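Side-chain contacts in uncharacterized aldehyde dehydrogenase AldY (Bacillus subtilis, PDB 4DNG), which probably oxidises aldehydes to carboxylates with NAD(+) as the electron acceptor, and may help protect cells against stress from ethanol and related compounds: residues L208-V211 and K212-G215; W463-E466 and E467-T471. One frame throughout, in Å; residues are numbered along the deposited sequence.

Contact 1 (L208-V211 and K212-G215)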
loop_
_atom_site.group_PDB
_atom_site.type_symbol
_atom_site.label_atom_id
_atom_site.label_comp_id
_atom_site.label_asym_id
_atom_site.label_seq_id
_atom_site.Cartn_x
_atom_site.Cartn_y
_atom_site.Cartn_z
ATOM N N LEU A 208 21.046 8.540 15.396
ATOM C CA LEU A 208 20.974 8.327 16.835
ATOM C C LEU A 208 20.276 9.521 17.444
ATOM O O LEU A 208 20.814 10.622 17.493
ATOM C CB LEU A 208 22.369 8.126 17.428
ATOM C CG LEU A 208 22.761 6.660 17.573
ATOM C CD1 LEU A 208 22.663 5.930 16.248
ATOM C CD2 LEU A 208 24.166 6.532 18.153
ATOM N N THR A 209 19.051 9.311 17.867
ATOM C CA THR A 209 18.230 10.400 18.300
ATOM C C THR A 209 17.034 9.869 19.041
ATOM O O THR A 209 16.976 8.689 19.366
ATOM C CB THR A 209 17.812 11.277 17.106
ATOM O OG1 THR A 209 17.032 12.379 17.581
ATOM C CG2 THR A 209 17.017 10.452 16.096
ATOM N N ASP A 210 16.081 10.739 19.343
ATOM C CA ASP A 210 14.860 10.278 19.984
ATOM C C ASP A 210 13.707 11.131 19.499
ATOM O O ASP A 210 13.897 12.137 18.805
ATOM C CB ASP A 210 14.994 10.225 21.530
ATOM C CG ASP A 210 15.102 11.605 22.180
ATOM O OD1 ASP A 210 15.190 12.610 21.446
ATOM O OD2 ASP A 210 15.094 11.696 23.436
ATOM N N VAL A 211 12.504 10.699 19.811
ATOM C CA VAL A 211 11.332 11.407 19.338
ATOM C C VAL A 211 11.250 12.796 19.974
ATOM O O VAL A 211 10.777 13.759 19.361
ATOM C CB VAL A 211 10.085 10.538 19.508
ATOM C CG1 VAL A 211 8.840 11.360 19.320
ATOM C CG2 VAL A 211 10.144 9.377 18.497
ATOM N N LYS A 212 11.784 12.912 21.183
ATOM C CA LYS A 212 11.890 14.205 21.831
ATOM C C LYS A 212 12.643 15.226 20.932
ATOM O O LYS A 212 12.304 16.403 20.896
ATOM C CB LYS A 212 12.568 14.050 23.178
ATOM C CG LYS A 212 11.671 13.407 24.214
ATOM C CD LYS A 212 12.418 13.139 25.505
ATOM C CE LYS A 212 11.469 12.690 26.605
ATOM N NZ LYS A 212 12.166 12.494 27.915
ATOM N N GLU A 213 13.661 14.776 20.209
ATOM C CA GLU A 213 14.315 15.646 19.245
ATOM C C GLU A 213 13.494 15.798 17.969
ATOM O O GLU A 213 13.337 16.888 17.452
ATOM C CB GLU A 213 15.721 15.156 18.913
ATOM C CG GLU A 213 16.767 15.515 19.955
ATOM C CD GLU A 213 16.762 16.983 20.351
ATOM O OE1 GLU A 213 16.876 17.835 19.451
ATOM O OE2 GLU A 213 16.671 17.281 21.569
ATOM N N ILE A 214 12.915 14.708 17.507
ATOM C CA ILE A 214 12.581 14.590 16.112
ATOM C C ILE A 214 11.096 14.602 15.801
ATOM O O ILE A 214 10.703 14.785 14.667
ATOM C CB ILE A 214 13.424 13.419 15.549
ATOM C CG1 ILE A 214 14.558 14.020 14.715
ATOM C CG2 ILE A 214 12.621 12.247 14.942
ATOM C CD1 ILE A 214 15.739 13.104 14.527
ATOM N N GLY A 215 10.261 14.479 16.823
ATOM C CA GLY A 215 8.826 14.457 16.605
ATOM C C GLY A 215 8.582 13.491 15.466
ATOM O O GLY A 215 9.220 12.436 15.410
#
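Asp210 is the N-cap of the short helix 211-214, which follows strand 204-206 of the NAD-binding, Rossmann-like sheet, and its carboxylate receives the backbone N-H of Glu213. With CG set between the backbone N and the carbonyl carbon (chi1 69°), the carboxylate folds back over the start of the helix, and OD1 takes Glu213 N at 2.9 Å with an N-H...O angle of 144°. The donor stands above the carboxylate plane. Arg22 forms a salt bridge to the same OD1 and another to Glu213 OE2, so a single guanidinium group ties the cap residue to its capped partner and probably eases the closeness of the two acids. Lys212 runs obliquely past the cap: its CB lies 3.5 Å from Asp210 OD2, but the extended chain carries NZ to 5.4 Å from OD2, beyond contact. Backbone support for the turn is mostly weak, Asp210 O accepting from both Glu213 N and Ile214 N in poorly aligned bonds. Just before the cap, Thr209 meets the buried side of the turn. Its methyl CG2 approaches Ile214 CD1 at 3.3 Å, the two side chains standing at about a right angle, while OG1 lies 3.3 Å from Glu213 CB; this buried hydroxyl finds its polar partner in Ala41 O. Gly215 has the positive phi that ends the helix, and its N reaches Val211 O at 2.7 Å, in the carbonyl plane and on a lone pair.

Contact 2 (W463-E466 and E467-T471)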
loop_
_atom_site.group_PDB
_atom_site.type_symbol
_atom_site.label_atom_id
_atom_site.label_comp_id
_atom_site.label_asym_id
_atom_site.label_seq_id
_atom_site.Cartn_x
_atom_site.Cartn_y
_atom_site.Cartn_z
ATOM N N TRP A 463 7.954 -10.844 -3.244
ATOM C CA TRP A 463 7.103 -9.867 -2.555
ATOM C C TRP A 463 7.869 -8.665 -2.056
ATOM O O TRP A 463 7.313 -7.561 -1.967
ATOM C CB TRP A 463 6.269 -10.512 -1.436
ATOM C CG TRP A 463 7.003 -11.474 -0.515
ATOM C CD1 TRP A 463 7.361 -12.797 -0.781
ATOM C CD2 TRP A 463 7.455 -11.230 0.877
ATOM N NE1 TRP A 463 7.993 -13.362 0.301
ATOM C CE2 TRP A 463 8.087 -12.482 1.327
ATOM C CE3 TRP A 463 7.412 -10.143 1.754
ATOM C CZ2 TRP A 463 8.640 -12.614 2.601
ATOM C CZ3 TRP A 463 7.974 -10.292 3.035
ATOM C CH2 TRP A 463 8.572 -11.497 3.445
ATOM N N VAL A 464 9.154 -8.868 -1.759
ATOM C CA VAL A 464 10.024 -7.808 -1.245
ATOM C C VAL A 464 10.532 -6.887 -2.354
ATOM O O VAL A 464 10.585 -5.667 -2.184
ATOM C CB VAL A 464 11.229 -8.380 -0.476
ATOM C CG1 VAL A 464 11.823 -7.314 0.427
ATOM C CG2 VAL A 464 10.813 -9.584 0.355
ATOM N N VAL A 465 10.910 -7.477 -3.482
ATOM C CA VAL A 465 11.357 -6.724 -4.664
ATOM C C VAL A 465 10.310 -5.693 -5.092
ATOM O O VAL A 465 10.647 -4.541 -5.334
ATOM C CB VAL A 465 11.770 -7.680 -5.826
ATOM C CG1 VAL A 465 11.756 -6.989 -7.180
ATOM C CG2 VAL A 465 13.149 -8.276 -5.559
ATOM N N GLU A 466 9.041 -6.097 -5.149
ATOM C CA GLU A 466 7.945 -5.167 -5.456
ATOM C C GLU A 466 7.869 -4.035 -4.427
ATOM O O GLU A 466 7.539 -2.913 -4.786
ATOM C CB GLU A 466 6.575 -5.870 -5.521
ATOM C CG GLU A 466 6.498 -7.177 -6.312
ATOM C CD GLU A 466 6.768 -7.024 -7.808
ATOM O OE1 GLU A 466 6.423 -5.977 -8.405
ATOM O OE2 GLU A 466 7.324 -7.977 -8.397
ATOM N N GLU A 467 8.175 -4.331 -3.158
ATOM C CA GLU A 467 8.013 -3.351 -2.073
ATOM C C GLU A 467 9.026 -2.232 -2.186
ATOM O O GLU A 467 8.707 -1.079 -1.918
ATOM C CB GLU A 467 8.101 -4.004 -0.682
ATOM C CG GLU A 467 6.799 -4.588 -0.131
ATOM C CD GLU A 467 6.965 -5.201 1.267
ATOM O OE1 GLU A 467 6.999 -6.450 1.384
ATOM O OE2 GLU A 467 7.072 -4.441 2.257
ATOM N N PHE A 468 10.233 -2.570 -2.624
ATOM C CA PHE A 468 11.345 -1.615 -2.660
ATOM C C PHE A 468 11.669 -1.137 -4.064
ATOM O O PHE A 468 12.647 -0.418 -4.277
ATOM C CB PHE A 468 12.585 -2.207 -1.966
ATOM C CG PHE A 468 12.403 -2.377 -0.482
ATOM C CD1 PHE A 468 12.715 -1.340 0.392
ATOM C CD2 PHE A 468 11.880 -3.560 0.035
ATOM C CE1 PHE A 468 12.529 -1.483 1.762
ATOM C CE2 PHE A 468 11.689 -3.706 1.395
ATOM C CZ PHE A 468 12.012 -2.665 2.261
ATOM N N THR A 469 10.841 -1.522 -5.029
ATOM C CA THR A 469 11.015 -1.009 -6.391
ATOM C C THR A 469 9.736 -0.453 -6.925
ATOM O O THR A 469 8.657 -0.796 -6.432
ATOM C CB THR A 469 11.519 -2.079 -7.377
ATOM O OG1 THR A 469 10.528 -3.113 -7.531
ATOM C CG2 THR A 469 12.849 -2.666 -6.896
ATOM N N VAL A 470 9.860 0.405 -7.936
ATOM C CA VAL A 470 8.695 0.858 -8.684
ATOM C C VAL A 470 8.601 0.223 -10.084
ATOM O O VAL A 470 9.600 -0.137 -10.728
ATOM C CB VAL A 470 8.617 2.387 -8.718
ATOM C CG1 VAL A 470 9.580 2.962 -9.748
ATOM C CG2 VAL A 470 7.184 2.837 -8.979
ATOM N N THR A 471 7.376 0.049 -10.541
ATOM C CA THR A 471 7.134 -0.472 -11.875
ATOM C C THR A 471 6.957 0.718 -12.803
ATOM O O THR A 471 6.050 1.533 -12.607
ATOM C CB THR A 471 5.905 -1.399 -11.867
ATOM O OG1 THR A 471 6.331 -2.724 -11.533
ATOM C CG2 THR A 471 5.198 -1.431 -13.220
#
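Thr469 turns OG1 between its backbone N and carbonyl carbon (chi1 65°), back toward the preceding helical turn, where it donates to Val465 O; Glu467 keeps its chain straight beyond CG (chi2 -179°), which brings its carboxylate alongside Trp463. The hydroxyl bond is short, with Thr469 OG1 2.6 Å from Val465 O, and comes from well above the carbonyl plane instead of along a lone pair. Phe468 N adds a long, weak bond to the same Val465 O. One residue earlier, Val464 O accepts twice: from Phe468 N, which lies 3.1 Å away and nearly along the C=O axis of Val464, and more weakly from Glu467 N. The Phe468 ring also presents an edge to this carbonyl, CD2 lying 3.3 Å from Val464 O in the ring plane. Val464 and Phe468 run side by side in the same direction, and the valine methyl CG1 meets the ring at CE2, 3.7 Å away; Pro166 of helix 156-169 touches both side chains. On another side of the helix, Glu467 OE1 sits 3.7 Å from Trp463 CE3, at the indole edge and near its plane, with ring and carboxylate planes 23° apart. Glu467 CG rests 3.5 Å from Trp463 O. The indole is poorly ordered, so the detail of its pairing is less certain; its side chain is about 8 Å from that of the predicted active-site Glu253. The threonine hydroxyl thus follows the i to i+4 spacing of a helix although its own residue already begins strand 469-477, a helix-to-strand junction that leads into the C-terminal strand paired antiparallel with 135-150, as in the oligomerisation arm of aldehyde dehydrogenases.

From the N terminus, the chain reaches contact 1 on leaving strand 204-206: within residues 208-215 it leaves the loop and closes one short helical turn, 210-215, before helix 217-220 and strand 226-231. It then continues through the remaining parallel strands and the second mixed sheet, well over two hundred residues, before contact 2 closes a turn at 463-471 and helix 462-468 gives way to strand 469-477. The two neither nest nor cross; they lie in series, the centres of contact 1 and contact 2 being about 29 Å apart and their nearest atoms about 19 Å. Strand 135-150 joins their surroundings: it pairs with 173-177, itself beside 204-206, and with 469-477. One sheet therefore connects the strands adjoining both turns.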